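PDB 5KZT: Peptide/nickel transport system substrate-binding protein from Listeria monocytogenes serotype 1/2a, which binds a peptide, present in this structure, and probably serves as the OppA-type extracellular receptor for peptide uptake across the membrane. Local coordinates for residues Y50-D55 and K512-P517; K32-V37 and V408-D413; D308-N313 and S383-D388; N446-S451 and V489-L494; Y429-T434 and D475-A480. All coordinates share one frame; numbering follows the deposited sequence. Where two conformers were deposited one is given.

Contact 1: Y50-D55 and K512-P517; sequences YALDKD and KNPFGP
Leu-52 ends strand 50-52, one half of a small antiparallel pair with strand 58-60, and meets the loop 512-517 that joins strands 511-512 and 519-520. Its CB opens the contact 3.7 Å from Asn-513 OD1. Of the two methyls, CD1 comes 4.0 Å from Phe-515 CE1. CD2 enters more deeply: it lies 3.5 Å from Phe-515 O, 4.0 Å from Pro-514 CD, and over one face of the Phe-515 ring. The line from the ring centroid to this methyl is 24° off the normal, a CH-pi contact displaced toward the rim. Phe-515 CG sits between its own backbone N and carbonyl carbon (chi1 51°), which places the ring against this methyl. Gln-511 NE2 bonds both Leu-52 O and Asn-513 OD1, and two waters add bridges, one between Asp-53 O and Asn-513 OD1, the other between Lys-54 O and Lys-512 O. Asn-513 ND2 bonds to Thr-520 OG1 and also donates to Pro-517 O at 3.0 Å, with that acceptor 11° out of the amide plane.

Contact 2: K32-V37 and V408-D413; sequences KADDQV and VRLQND
Two torsion choices set the meeting of Asp-35 and Leu-410. Asp-35 places CG between its backbone N and carbonyl carbon (chi1 72°), folding the carboxylate back over the start of helix 36-45. Leu-410 turns CG opposite its carbonyl carbon (chi1 -67°) and then runs on extended to CD1 (chi2 -174°), carrying that methyl out from helix 406-414. The arrangement is a helix N-cap faced by the side of a second helix. OD2 of Asp-35 takes a weak bond from Val-37 N at 2.9 Å and another hydrogen bond from Gly-38 N, and it is CB of Asp-35, not its carboxylate, that touches Leu-410. The direct contact is small, 73 Å² summed over both sides, and wholly van der Waals. Asp-34 adds a looser approach, its OD1 4.3 Å from Leu-410 CD1, while its OD2 is hydrogen-bonded to Thr-112 and Gln-445.

The pair belongs to the peptide site. Asp-34 and Gln-36 bind the peptide through their backbones, Gln-36 OE1 and Arg-409 NH2 bond to its backbone, and Leu-410 packs on one of its acidic side chains. A salt bridge from Arg-409 NE to Asp-374 OD1 probably orients that guanidinium group. The closest touch between the segments is that of Leu-410 CD1 with Asp-35 CB, at 3.8 Å.

Contact 3: D308-N313 and S383-D388; sequences DTVLKN and SEFIQD
The Phe-385 ring is the flat group that meets the other segment, and Val-310 and Thr-309 approach it obliquely, squarely neither over a face nor at an edge. Over one face, within its own helix, Asp-388 OD2 is modelled toward the rim, but the position of this carboxylate is uncertain and carries no weight here. CG2 of Val-310 touches the root of the side chain, 3.7 Å from Phe-385 CB and 3.9 Å from Phe-385 CG. Farther out, Thr-309 CB comes 4.0 Å from Phe-385 CE2, the two side chains crossing at about a right angle. Phe-385 reaches this far because its CG stands opposite the backbone N (chi1 -174°). The hydroxyl of Thr-309 is bonded to Ser-305 O one turn back in its own helix. Val-310 also touches Asn-378 and Ser-382, so it rests along a row of residues on one side of helix 377-393. Leu-311 and Ile-386 turn instead to strand 491-503, the latter also to strand 367-374: this is helix-on-helix packing against one side of a mixed beta-sheet, as in an alpha/beta domain.

Contact 4: N446-S451 and V489-L494; sequences NRMSYS and VAIQPL
Ala-490 sets its methyl squarely over the ring of Tyr-450, while Met-448 crosses Ile-491 at about a right angle. The four residues join an Asx-turn loop to the segment where helix 471-487 gives way to strand 491-503. CB of Ala-490 stands 3.6 Å from the Tyr-450 ring centroid and only 7° off the normal, a nearly centred CH-pi contact in which the methyl is close to all six ring carbons. The ring is carried there by a CG placed opposite the backbone N (chi1 168°), and its far end is held by a hydrogen bond between Tyr-450 OH and Asp-488 OD2.

Met-448 meets the same residue from another direction: SD lies 3.5 Å from Ala-490 O, a van der Waals approach. Its chain then bends (chi3 -52°), which brings CE 3.7 Å from Ile-491 CG2. Tyr-418 and Phe-439 also touch Met-448, adding to a fully buried cluster.

Asn-446 ties the loop together: its ND2 donates to Tyr-450 O at 2.9 Å and also bonds to Val-440 O, bracketing Met-448 between residues 446 and 450. The Asx turn itself is closed by Met-448 N, which donates to Asn-446 OD1 at 3.0 Å.

Contact 5: Y429-T434 and D475-A480; sequences YQDPST and DEMVKA
Pro-432 and Met-477 have their CA atoms 7.0 Å apart, where the chain passes from an extended Asp-431 into the helical turn of 433-436 beside helix 471-487. Met-477 carries SD to 3.6 Å from Asp-431 OD2; the bend beyond it (chi3 -60°) brings CE onto the proline ring, 3.7 Å from Pro-432 CD. Both Asp-431 and Pro-432 are crossed by the methionine at about a right angle. The carboxylate forms an Asx turn that caps the incoming helix: Ser-433 N donates to OD2 of Asp-431 at 3.0 Å, 159° at the hydrogen. Ser-433 OG donates to the same oxygen of Asp-431, OD2, at 2.7 Å, from the opposite face of the carboxylate plane, each donor roughly 30° out of it. A salt bridge from Arg-473 NH2, one turn before Met-477, also reaches this OD2 and probably offsets its buried charge. Ser-433 completes the contact with its CB, 4.1 Å from Met-477 SD.

How the contacts relate
Of the five contacts, 2 and 3 have residues at the bound peptide. Contact 2, whose centre is 9 Å from that of the chain, touches it from both segments, and contact 3 reaches a basic peptide side chain through Leu-311. Contacts 1 and 4 lie on opposite sides of the chain's centre, their centres 29 Å apart. Contact 1 meets contact 5 directly, Phe-515 CD1 packing 3.7 Å from Tyr-429 CA, and contact 2 meets contact 4 where Asp-413 O lies 3.3 Å from Arg-447 CB. Contacts 4 and 5, with centres 16 Å apart, do not touch but are joined by helix 471-487 running on into strand 491-503. Helix 36-45 likewise leads from contact 2 toward contact 1.

Contact 1: Y50-D55 and K512-P517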
# COMPACT_ATOMS: atom_id res chain seq x y z
N TYR A 50 15.94 5.55 7.96
CA TYR A 50 15.75 4.28 8.66
C TYR A 50 15.30 3.25 7.64
O TYR A 50 14.83 3.61 6.58
CB TYR A 50 14.68 4.42 9.74
CG TYR A 50 15.15 5.08 11.03
CD1 TYR A 50 15.42 6.44 11.08
CD2 TYR A 50 15.32 4.34 12.20
CE1 TYR A 50 15.86 7.05 12.26
CE2 TYR A 50 15.76 4.93 13.36
CZ TYR A 50 16.02 6.28 13.38
OH TYR A 50 16.47 6.83 14.55
N ALA A 51 15.46 1.99 7.99
CA ALA A 51 14.90 0.90 7.23
C ALA A 51 14.55 -0.23 8.22
O ALA A 51 15.28 -0.43 9.20
CB ALA A 51 15.90 0.44 6.18
N LEU A 52 13.44 -0.94 7.98
CA LEU A 52 13.02 -2.05 8.84
C LEU A 52 14.07 -3.15 8.88
O LEU A 52 14.56 -3.56 7.84
CB LEU A 52 11.67 -2.64 8.39
CG LEU A 52 10.44 -1.96 9.02
CD1 LEU A 52 10.56 -0.46 9.03
CD2 LEU A 52 9.14 -2.42 8.37
N ASP A 53 14.42 -3.58 10.09
CA ASP A 53 15.36 -4.66 10.32
C ASP A 53 14.66 -6.03 10.30
O ASP A 53 13.45 -6.13 10.06
CB ASP A 53 16.16 -4.43 11.62
CG ASP A 53 15.32 -4.63 12.89
OD1 ASP A 53 14.20 -5.17 12.83
OD2 ASP A 53 15.82 -4.24 13.97
N LYS A 54 15.43 -7.08 10.56
CA LYS A 54 14.91 -8.44 10.50
C LYS A 54 13.75 -8.72 11.47
O LYS A 54 12.97 -9.63 11.23
CB LYS A 54 16.04 -9.46 10.74
CG LYS A 54 16.60 -9.47 12.15
CD LYS A 54 17.47 -10.71 12.35
CE LYS A 54 17.69 -11.02 13.82
NZ LYS A 54 18.65 -10.07 14.42
N ASP A 55 13.65 -7.97 12.55
CA ASP A 55 12.52 -8.09 13.48
C ASP A 55 11.35 -7.14 13.23
O ASP A 55 10.42 -7.09 14.05
CB ASP A 55 13.01 -7.93 14.92
CG ASP A 55 13.93 -9.04 15.34
OD1 ASP A 55 13.72 -10.20 14.88
OD2 ASP A 55 14.86 -8.76 16.12
N LYS A 512 10.33 -10.37 4.83
CA LYS A 512 8.98 -9.85 4.64
C LYS A 512 8.75 -8.79 5.69
O LYS A 512 8.75 -9.07 6.88
CB LYS A 512 7.93 -10.97 4.76
CG LYS A 512 6.47 -10.52 4.62
CD LYS A 512 6.13 -10.14 3.18
CE LYS A 512 4.81 -9.39 3.08
NZ LYS A 512 4.92 -7.98 3.55
N ASN A 513 8.54 -7.56 5.26
CA ASN A 513 8.26 -6.48 6.19
C ASN A 513 6.82 -6.49 6.66
O ASN A 513 5.92 -6.72 5.85
CB ASN A 513 8.63 -5.16 5.53
CG ASN A 513 10.11 -5.11 5.17
OD1 ASN A 513 10.94 -5.44 6.01
ND2 ASN A 513 10.43 -4.72 3.95
N PRO A 514 6.58 -6.26 7.97
CA PRO A 514 5.21 -6.28 8.48
C PRO A 514 4.37 -5.05 8.10
O PRO A 514 3.17 -5.07 8.28
CB PRO A 514 5.38 -6.35 9.99
CG PRO A 514 6.69 -5.70 10.24
CD PRO A 514 7.56 -6.03 9.05
N PHE A 515 5.02 -3.99 7.62
CA PHE A 515 4.31 -2.81 7.13
C PHE A 515 5.31 -2.07 6.25
O PHE A 515 6.48 -2.45 6.16
CB PHE A 515 3.80 -1.92 8.28
CG PHE A 515 4.85 -1.57 9.30
CD1 PHE A 515 5.75 -0.53 9.07
CD2 PHE A 515 4.93 -2.26 10.51
CE1 PHE A 515 6.73 -0.20 10.00
CE2 PHE A 515 5.89 -1.94 11.46
CZ PHE A 515 6.80 -0.91 11.21
N GLY A 516 4.85 -1.05 5.56
CA GLY A 516 5.68 -0.40 4.55
C GLY A 516 5.92 -1.28 3.33
O GLY A 516 5.23 -2.29 3.15
N PRO A 517 6.89 -0.91 2.47
CA PRO A 517 7.23 -1.75 1.31
C PRO A 517 7.37 -3.23 1.68
O PRO A 517 7.96 -3.55 2.71
CB PRO A 517 8.58 -1.19 0.86
CG PRO A 517 8.55 0.26 1.27
CD PRO A 517 7.71 0.32 2.52
O HOH W 1 11.09 -6.28 8.66
O HOH W 2 10.68 -8.95 9.25

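Contact 2: K32-V37 and V408-D413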
# COMPACT_ATOMS: atom_id res chain seq x y z
N LYS A 32 5.90 10.03 -5.42
CA LYS A 32 4.55 9.93 -5.94
C LYS A 32 3.94 8.53 -5.83
O LYS A 32 2.71 8.41 -5.77
CB LYS A 32 4.50 10.40 -7.40
CG LYS A 32 4.89 11.85 -7.61
CD LYS A 32 4.73 12.24 -9.07
CE LYS A 32 5.21 13.65 -9.28
NZ LYS A 32 5.15 14.01 -10.71
N ALA A 33 4.78 7.49 -5.83
CA ALA A 33 4.31 6.11 -5.73
C ALA A 33 3.48 5.89 -4.47
O ALA A 33 3.87 6.32 -3.37
CB ALA A 33 5.48 5.12 -5.75
N ASP A 34 2.34 5.23 -4.63
CA ASP A 34 1.49 4.87 -3.50
C ASP A 34 0.96 3.44 -3.55
O ASP A 34 0.05 3.09 -2.80
CB ASP A 34 0.31 5.85 -3.38
CG ASP A 34 -0.63 5.82 -4.57
OD1 ASP A 34 -0.60 4.89 -5.41
OD2 ASP A 34 -1.45 6.78 -4.63
N ASP A 35 1.58 2.59 -4.35
CA ASP A 35 1.11 1.23 -4.55
C ASP A 35 2.15 0.21 -4.15
O ASP A 35 3.35 0.49 -4.12
CB ASP A 35 0.77 1.03 -6.01
CG ASP A 35 1.99 0.97 -6.86
OD1 ASP A 35 2.54 2.05 -7.20
OD2 ASP A 35 2.46 -0.16 -7.14
N GLN A 36 1.69 -1.00 -3.85
CA GLN A 36 2.59 -1.99 -3.29
C GLN A 36 3.69 -2.44 -4.26
O GLN A 36 4.78 -2.80 -3.82
CB GLN A 36 1.82 -3.19 -2.74
CG GLN A 36 1.32 -4.19 -3.76
CD GLN A 36 0.65 -5.40 -3.09
OE1 GLN A 36 -0.49 -5.71 -3.39
NE2 GLN A 36 1.36 -6.06 -2.17
N VAL A 37 3.41 -2.39 -5.57
CA VAL A 37 4.38 -2.86 -6.57
C VAL A 37 5.55 -1.88 -6.70
O VAL A 37 6.72 -2.26 -6.54
CB VAL A 37 3.73 -3.11 -7.95
CG1 VAL A 37 4.76 -3.41 -9.03
CG2 VAL A 37 2.73 -4.25 -7.84
N VAL A 408 -4.18 1.20 -14.18
CA VAL A 408 -5.38 1.82 -14.75
C VAL A 408 -6.45 1.93 -13.66
O VAL A 408 -7.12 2.96 -13.52
CB VAL A 408 -5.89 1.05 -16.01
CG1 VAL A 408 -7.21 1.63 -16.54
CG2 VAL A 408 -4.84 1.07 -17.11
N ARG A 409 -6.61 0.87 -12.85
CA ARG A 409 -7.57 0.94 -11.74
C ARG A 409 -7.23 2.11 -10.81
O ARG A 409 -8.12 2.85 -10.36
CB ARG A 409 -7.61 -0.37 -10.94
CG ARG A 409 -8.44 -0.23 -9.68
CD ARG A 409 -8.83 -1.55 -9.08
NE ARG A 409 -7.70 -2.33 -8.56
CZ ARG A 409 -7.12 -2.16 -7.38
NH1 ARG A 409 -7.47 -1.19 -6.55
NH2 ARG A 409 -6.15 -3.00 -7.01
N LEU A 410 -5.95 2.26 -10.53
CA LEU A 410 -5.50 3.31 -9.62
C LEU A 410 -5.73 4.68 -10.24
O LEU A 410 -6.22 5.58 -9.57
CB LEU A 410 -4.04 3.11 -9.24
CG LEU A 410 -3.74 1.86 -8.41
CD1 LEU A 410 -2.27 1.91 -8.03
CD2 LEU A 410 -4.59 1.78 -7.17
N GLN A 411 -5.42 4.83 -11.52
CA GLN A 411 -5.69 6.10 -12.23
C GLN A 411 -7.16 6.46 -12.22
O GLN A 411 -7.52 7.62 -11.97
CB GLN A 411 -5.22 6.05 -13.68
CG GLN A 411 -3.71 6.06 -13.83
CD GLN A 411 -3.21 5.84 -15.27
OE1 GLN A 411 -3.81 5.11 -16.09
NE2 GLN A 411 -2.11 6.49 -15.59
N ASN A 412 -8.00 5.48 -12.53
CA ASN A 412 -9.46 5.70 -12.52
C ASN A 412 -9.94 6.01 -11.10
O ASN A 412 -10.87 6.80 -10.92
CB ASN A 412 -10.22 4.48 -13.07
CG ASN A 412 -9.92 4.20 -14.52
OD1 ASN A 412 -9.25 4.99 -15.20
ND2 ASN A 412 -10.37 3.05 -15.01
N ASP A 413 -9.32 5.39 -10.10
CA ASP A 413 -9.62 5.69 -8.70
C ASP A 413 -9.33 7.16 -8.39
O ASP A 413 -10.22 7.89 -7.94
CB ASP A 413 -8.85 4.75 -7.75
CG ASP A 413 -9.19 4.98 -6.30
OD1 ASP A 413 -10.34 4.68 -5.91
OD2 ASP A 413 -8.30 5.48 -5.54

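Contact 3: D308-N313 and S383-D388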
# COMPACT_ATOMS: atom_id res chain seq x y z
N ASP A 308 -13.39 -18.90 0.73
CA ASP A 308 -13.35 -20.36 0.54
C ASP A 308 -13.34 -20.81 -0.92
O ASP A 308 -13.02 -21.96 -1.20
CB ASP A 308 -14.58 -21.06 1.17
CG ASP A 308 -14.60 -21.02 2.70
OD1 ASP A 308 -13.61 -20.61 3.33
OD2 ASP A 308 -15.65 -21.42 3.27
N THR A 309 -13.80 -19.95 -1.82
CA THR A 309 -13.98 -20.30 -3.23
C THR A 309 -12.96 -19.60 -4.10
O THR A 309 -12.28 -20.24 -4.90
CB THR A 309 -15.40 -19.90 -3.69
OG1 THR A 309 -16.35 -20.54 -2.83
CG2 THR A 309 -15.66 -20.30 -5.16
N VAL A 310 -12.85 -18.29 -3.97
CA VAL A 310 -11.99 -17.49 -4.84
C VAL A 310 -10.52 -17.48 -4.41
O VAL A 310 -9.64 -17.57 -5.25
CB VAL A 310 -12.52 -16.05 -4.98
CG1 VAL A 310 -11.56 -15.16 -5.76
CG2 VAL A 310 -13.91 -16.07 -5.61
N LEU A 311 -10.26 -17.37 -3.11
CA LEU A 311 -8.90 -17.18 -2.60
C LEU A 311 -8.19 -18.48 -2.21
O LEU A 311 -7.15 -18.81 -2.77
CB LEU A 311 -8.91 -16.20 -1.42
CG LEU A 311 -9.38 -14.79 -1.81
CD1 LEU A 311 -9.45 -13.91 -0.58
CD2 LEU A 311 -8.48 -14.15 -2.85
N LYS A 312 -8.75 -19.19 -1.24
CA LYS A 312 -8.23 -20.50 -0.82
C LYS A 312 -6.74 -20.47 -0.46
O LYS A 312 -6.00 -21.41 -0.80
CB LYS A 312 -8.48 -21.56 -1.90
CG LYS A 312 -9.95 -21.83 -2.20
CD LYS A 312 -10.07 -23.10 -3.05
CE LYS A 312 -11.52 -23.49 -3.26
NZ LYS A 312 -11.66 -24.60 -4.24
N ASN A 313 -6.31 -19.41 0.20
CA ASN A 313 -4.88 -19.14 0.36
C ASN A 313 -4.53 -18.68 1.76
O ASN A 313 -3.47 -18.07 1.96
CB ASN A 313 -4.44 -18.08 -0.68
CG ASN A 313 -5.13 -16.74 -0.50
OD1 ASN A 313 -5.85 -16.53 0.46
ND2 ASN A 313 -4.89 -15.82 -1.44
N SER A 383 -14.32 -11.08 -9.52
CA SER A 383 -15.38 -10.24 -10.09
C SER A 383 -16.62 -11.03 -10.52
O SER A 383 -17.75 -10.58 -10.29
CB SER A 383 -14.82 -9.46 -11.27
OG SER A 383 -13.91 -8.48 -10.80
N GLU A 384 -16.40 -12.17 -11.16
CA GLU A 384 -17.52 -13.05 -11.56
C GLU A 384 -18.29 -13.58 -10.33
O GLU A 384 -19.52 -13.66 -10.36
CB GLU A 384 -17.03 -14.19 -12.49
CG GLU A 384 -16.92 -13.77 -13.97
CD GLU A 384 -16.04 -14.67 -14.85
OE1 GLU A 384 -16.24 -14.66 -16.09
OE2 GLU A 384 -15.13 -15.37 -14.35
N PHE A 385 -17.58 -13.89 -9.25
CA PHE A 385 -18.20 -14.30 -7.98
C PHE A 385 -19.07 -13.18 -7.38
O PHE A 385 -20.20 -13.42 -6.98
CB PHE A 385 -17.14 -14.75 -6.97
CG PHE A 385 -17.70 -15.31 -5.69
CD1 PHE A 385 -18.06 -14.47 -4.64
CD2 PHE A 385 -17.83 -16.69 -5.51
CE1 PHE A 385 -18.56 -14.98 -3.45
CE2 PHE A 385 -18.32 -17.20 -4.32
CZ PHE A 385 -18.70 -16.35 -3.30
N ILE A 386 -18.52 -11.97 -7.31
CA ILE A 386 -19.24 -10.83 -6.76
C ILE A 386 -20.45 -10.48 -7.64
O ILE A 386 -21.54 -10.25 -7.12
CB ILE A 386 -18.30 -9.62 -6.55
CG1 ILE A 386 -17.35 -9.93 -5.39
CG2 ILE A 386 -19.07 -8.35 -6.21
CD1 ILE A 386 -16.12 -9.08 -5.39
N GLN A 387 -20.25 -10.45 -8.95
CA GLN A 387 -21.37 -10.26 -9.89
C GLN A 387 -22.50 -11.27 -9.60
O GLN A 387 -23.68 -10.88 -9.46
CB GLN A 387 -20.88 -10.39 -11.33
CG GLN A 387 -21.97 -10.40 -12.41
CD GLN A 387 -21.38 -10.62 -13.80
OE1 GLN A 387 -20.86 -11.70 -14.12
NE2 GLN A 387 -21.50 -9.62 -14.64
N ASP A 388 -22.13 -12.55 -9.51
CA ASP A 388 -23.06 -13.64 -9.17
C ASP A 388 -23.83 -13.34 -7.86
O ASP A 388 -25.06 -13.43 -7.84
CB ASP A 388 -22.33 -15.02 -9.20
CG ASP A 388 -22.55 -15.91 -7.94
OD1 ASP A 388 -23.67 -16.46 -7.79
OD2 ASP A 388 -21.55 -16.11 -7.15

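Contact 4: N446-S451 and V489-L494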
# COMPACT_ATOMS: atom_id res chain seq x y z
N ASN A 446 -9.21 8.82 -0.54
CA ASN A 446 -10.66 8.69 -0.33
C ASN A 446 -11.27 8.41 -1.71
O ASN A 446 -11.58 7.26 -2.01
CB ASN A 446 -11.22 9.96 0.33
CG ASN A 446 -12.72 9.93 0.55
OD1 ASN A 446 -13.50 9.43 -0.27
ND2 ASN A 446 -13.14 10.52 1.64
N ARG A 447 -11.38 9.44 -2.56
CA ARG A 447 -11.82 9.30 -3.95
C ARG A 447 -13.19 8.64 -4.11
O ARG A 447 -13.44 7.93 -5.07
CB ARG A 447 -10.76 8.54 -4.78
CG ARG A 447 -9.37 9.11 -4.68
CD ARG A 447 -9.29 10.52 -5.26
NE ARG A 447 -7.94 11.07 -5.09
CZ ARG A 447 -7.58 12.34 -5.29
NH1 ARG A 447 -8.47 13.27 -5.69
NH2 ARG A 447 -6.32 12.69 -5.08
N MET A 448 -14.05 8.88 -3.14
CA MET A 448 -15.40 8.38 -3.17
C MET A 448 -16.41 9.51 -3.00
O MET A 448 -17.61 9.25 -3.07
CB MET A 448 -15.58 7.38 -2.03
CG MET A 448 -14.78 6.11 -2.22
SD MET A 448 -15.11 4.90 -0.94
CE MET A 448 -14.89 5.81 0.58
N SER A 449 -15.93 10.74 -2.80
CA SER A 449 -16.75 11.84 -2.29
C SER A 449 -17.51 11.45 -1.02
O SER A 449 -18.66 11.84 -0.80
CB SER A 449 -17.68 12.40 -3.38
OG SER A 449 -16.93 12.93 -4.46
N TYR A 450 -16.83 10.68 -0.17
CA TYR A 450 -17.35 10.35 1.14
C TYR A 450 -16.89 11.45 2.08
O TYR A 450 -15.70 11.75 2.16
CB TYR A 450 -16.85 9.00 1.64
CG TYR A 450 -17.14 8.78 3.11
CD1 TYR A 450 -18.43 8.61 3.58
CD2 TYR A 450 -16.10 8.79 4.05
CE1 TYR A 450 -18.69 8.42 4.92
CE2 TYR A 450 -16.34 8.61 5.40
CZ TYR A 450 -17.63 8.43 5.82
OH TYR A 450 -17.86 8.26 7.17
N SER A 451 -17.84 12.02 2.82
CA SER A 451 -17.54 13.11 3.74
C SER A 451 -18.44 12.99 4.96
O SER A 451 -19.66 13.12 4.83
CB SER A 451 -17.79 14.46 3.08
OG SER A 451 -17.49 15.55 3.93
N VAL A 489 -21.66 3.20 5.97
CA VAL A 489 -21.38 2.26 4.87
C VAL A 489 -20.52 2.93 3.77
O VAL A 489 -20.84 2.86 2.58
CB VAL A 489 -22.68 1.67 4.26
CG1 VAL A 489 -22.38 0.34 3.57
CG2 VAL A 489 -23.77 1.47 5.31
N ALA A 490 -19.46 3.63 4.18
CA ALA A 490 -18.55 4.31 3.24
C ALA A 490 -17.86 3.30 2.32
O ALA A 490 -17.64 3.58 1.13
CB ALA A 490 -17.48 5.08 4.02
N ILE A 491 -17.50 2.17 2.91
CA ILE A 491 -16.84 1.03 2.22
C ILE A 491 -17.35 -0.27 2.82
O ILE A 491 -18.03 -0.24 3.84
CB ILE A 491 -15.32 1.04 2.42
CG1 ILE A 491 -14.95 0.99 3.91
CG2 ILE A 491 -14.72 2.27 1.76
CD1 ILE A 491 -13.52 0.64 4.14
N GLN A 492 -17.00 -1.39 2.21
CA GLN A 492 -17.33 -2.71 2.77
C GLN A 492 -16.09 -3.60 2.78
O GLN A 492 -15.72 -4.15 1.75
CB GLN A 492 -18.48 -3.39 2.00
CG GLN A 492 -18.82 -4.84 2.42
CD GLN A 492 -19.16 -5.01 3.91
OE1 GLN A 492 -18.50 -4.45 4.77
NE2 GLN A 492 -20.21 -5.80 4.20
N PRO A 493 -15.46 -3.76 3.95
CA PRO A 493 -14.42 -4.79 4.08
C PRO A 493 -14.91 -6.17 3.61
O PRO A 493 -16.02 -6.57 3.94
CB PRO A 493 -14.10 -4.77 5.56
CG PRO A 493 -14.33 -3.34 5.94
CD PRO A 493 -15.57 -2.95 5.18
N LEU A 494 -14.07 -6.86 2.84
CA LEU A 494 -14.42 -8.16 2.29
C LEU A 494 -13.53 -9.23 2.89
O LEU A 494 -14.05 -10.21 3.41
CB LEU A 494 -14.30 -8.15 0.76
CG LEU A 494 -15.59 -8.48 0.03
CD1 LEU A 494 -15.50 -8.15 -1.45
CD2 LEU A 494 -15.96 -9.95 0.24

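Contact 5: Y429-T434 and D475-A480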
# COMPACT_ATOMS: atom_id res chain seq x y z
N TYR A 429 2.54 1.88 8.64
CA TYR A 429 3.10 1.90 9.98
C TYR A 429 2.07 1.26 10.91
O TYR A 429 0.92 1.08 10.51
CB TYR A 429 3.42 3.33 10.43
CG TYR A 429 2.26 4.30 10.32
CD1 TYR A 429 1.99 5.00 9.14
CD2 TYR A 429 1.47 4.57 11.44
CE1 TYR A 429 0.94 5.90 9.05
CE2 TYR A 429 0.42 5.47 11.37
CZ TYR A 429 0.15 6.12 10.17
OH TYR A 429 -0.90 7.00 10.15
N GLN A 430 2.48 0.99 12.15
CA GLN A 430 1.69 0.15 13.05
C GLN A 430 0.80 0.95 14.00
O GLN A 430 1.12 1.14 15.16
CB GLN A 430 2.61 -0.83 13.79
CG GLN A 430 1.85 -2.01 14.38
CD GLN A 430 2.72 -2.91 15.22
OE1 GLN A 430 3.87 -3.20 14.83
NE2 GLN A 430 2.19 -3.37 16.39
N ASP A 431 -0.32 1.41 13.47
CA ASP A 431 -1.29 2.21 14.21
C ASP A 431 -2.56 2.20 13.35
O ASP A 431 -2.46 2.13 12.12
CB ASP A 431 -0.74 3.64 14.37
CG ASP A 431 -1.67 4.55 15.16
OD1 ASP A 431 -1.55 4.61 16.40
OD2 ASP A 431 -2.53 5.22 14.55
N PRO A 432 -3.76 2.26 13.97
CA PRO A 432 -4.98 2.23 13.16
C PRO A 432 -5.14 3.36 12.14
O PRO A 432 -5.80 3.18 11.12
CB PRO A 432 -6.10 2.33 14.21
CG PRO A 432 -5.49 1.80 15.46
CD PRO A 432 -4.08 2.29 15.42
N SER A 433 -4.52 4.50 12.41
CA SER A 433 -4.59 5.67 11.53
C SER A 433 -4.10 5.42 10.11
O SER A 433 -4.59 6.06 9.19
CB SER A 433 -3.85 6.87 12.14
OG SER A 433 -2.46 6.62 12.27
N THR A 434 -3.16 4.50 9.92
CA THR A 434 -2.74 4.17 8.56
C THR A 434 -3.95 3.76 7.68
O THR A 434 -3.99 4.11 6.50
CB THR A 434 -1.61 3.12 8.50
OG1 THR A 434 -1.12 3.03 7.14
CG2 THR A 434 -2.05 1.74 9.00
N ASP A 475 -8.97 5.41 21.96
CA ASP A 475 -10.41 5.18 22.15
C ASP A 475 -11.25 5.81 21.04
O ASP A 475 -12.22 5.21 20.55
CB ASP A 475 -10.90 5.67 23.53
CG ASP A 475 -10.26 4.92 24.70
OD1 ASP A 475 -9.65 3.85 24.48
OD2 ASP A 475 -10.34 5.41 25.84
N GLU A 476 -10.86 7.01 20.62
CA GLU A 476 -11.55 7.71 19.55
C GLU A 476 -11.37 7.01 18.21
O GLU A 476 -12.34 6.86 17.48
CB GLU A 476 -11.09 9.17 19.47
CG GLU A 476 -11.49 9.98 20.70
CD GLU A 476 -12.98 10.25 20.79
OE1 GLU A 476 -13.47 11.12 20.03
OE2 GLU A 476 -13.67 9.63 21.64
N MET A 477 -10.16 6.52 17.92
CA MET A 477 -9.94 5.73 16.70
C MET A 477 -10.83 4.49 16.64
O MET A 477 -11.31 4.13 15.57
CB MET A 477 -8.45 5.35 16.55
CG MET A 477 -7.57 6.54 16.14
SD MET A 477 -5.89 6.15 15.63
CE MET A 477 -5.28 5.38 17.13
N VAL A 478 -11.06 3.83 17.78
CA VAL A 478 -11.98 2.68 17.85
C VAL A 478 -13.37 3.14 17.41
O VAL A 478 -14.00 2.52 16.54
CB VAL A 478 -11.99 2.06 19.27
CG1 VAL A 478 -13.08 1.00 19.40
CG2 VAL A 478 -10.61 1.49 19.60
N LYS A 479 -13.82 4.25 17.98
CA LYS A 479 -15.14 4.79 17.66
C LYS A 479 -15.29 5.15 16.18
O LYS A 479 -16.37 5.00 15.61
CB LYS A 479 -15.44 6.02 18.51
CG LYS A 479 -15.61 5.72 19.99
CD LYS A 479 -15.86 7.01 20.75
CE LYS A 479 -16.04 6.76 22.23
NZ LYS A 479 -17.14 5.78 22.47
N ALA A 480 -14.20 5.63 15.58
CA ALA A 480 -14.23 6.08 14.19
C ALA A 480 -14.68 4.98 13.24
O ALA A 480 -15.38 5.28 12.27
CB ALA A 480 -12.87 6.59 13.77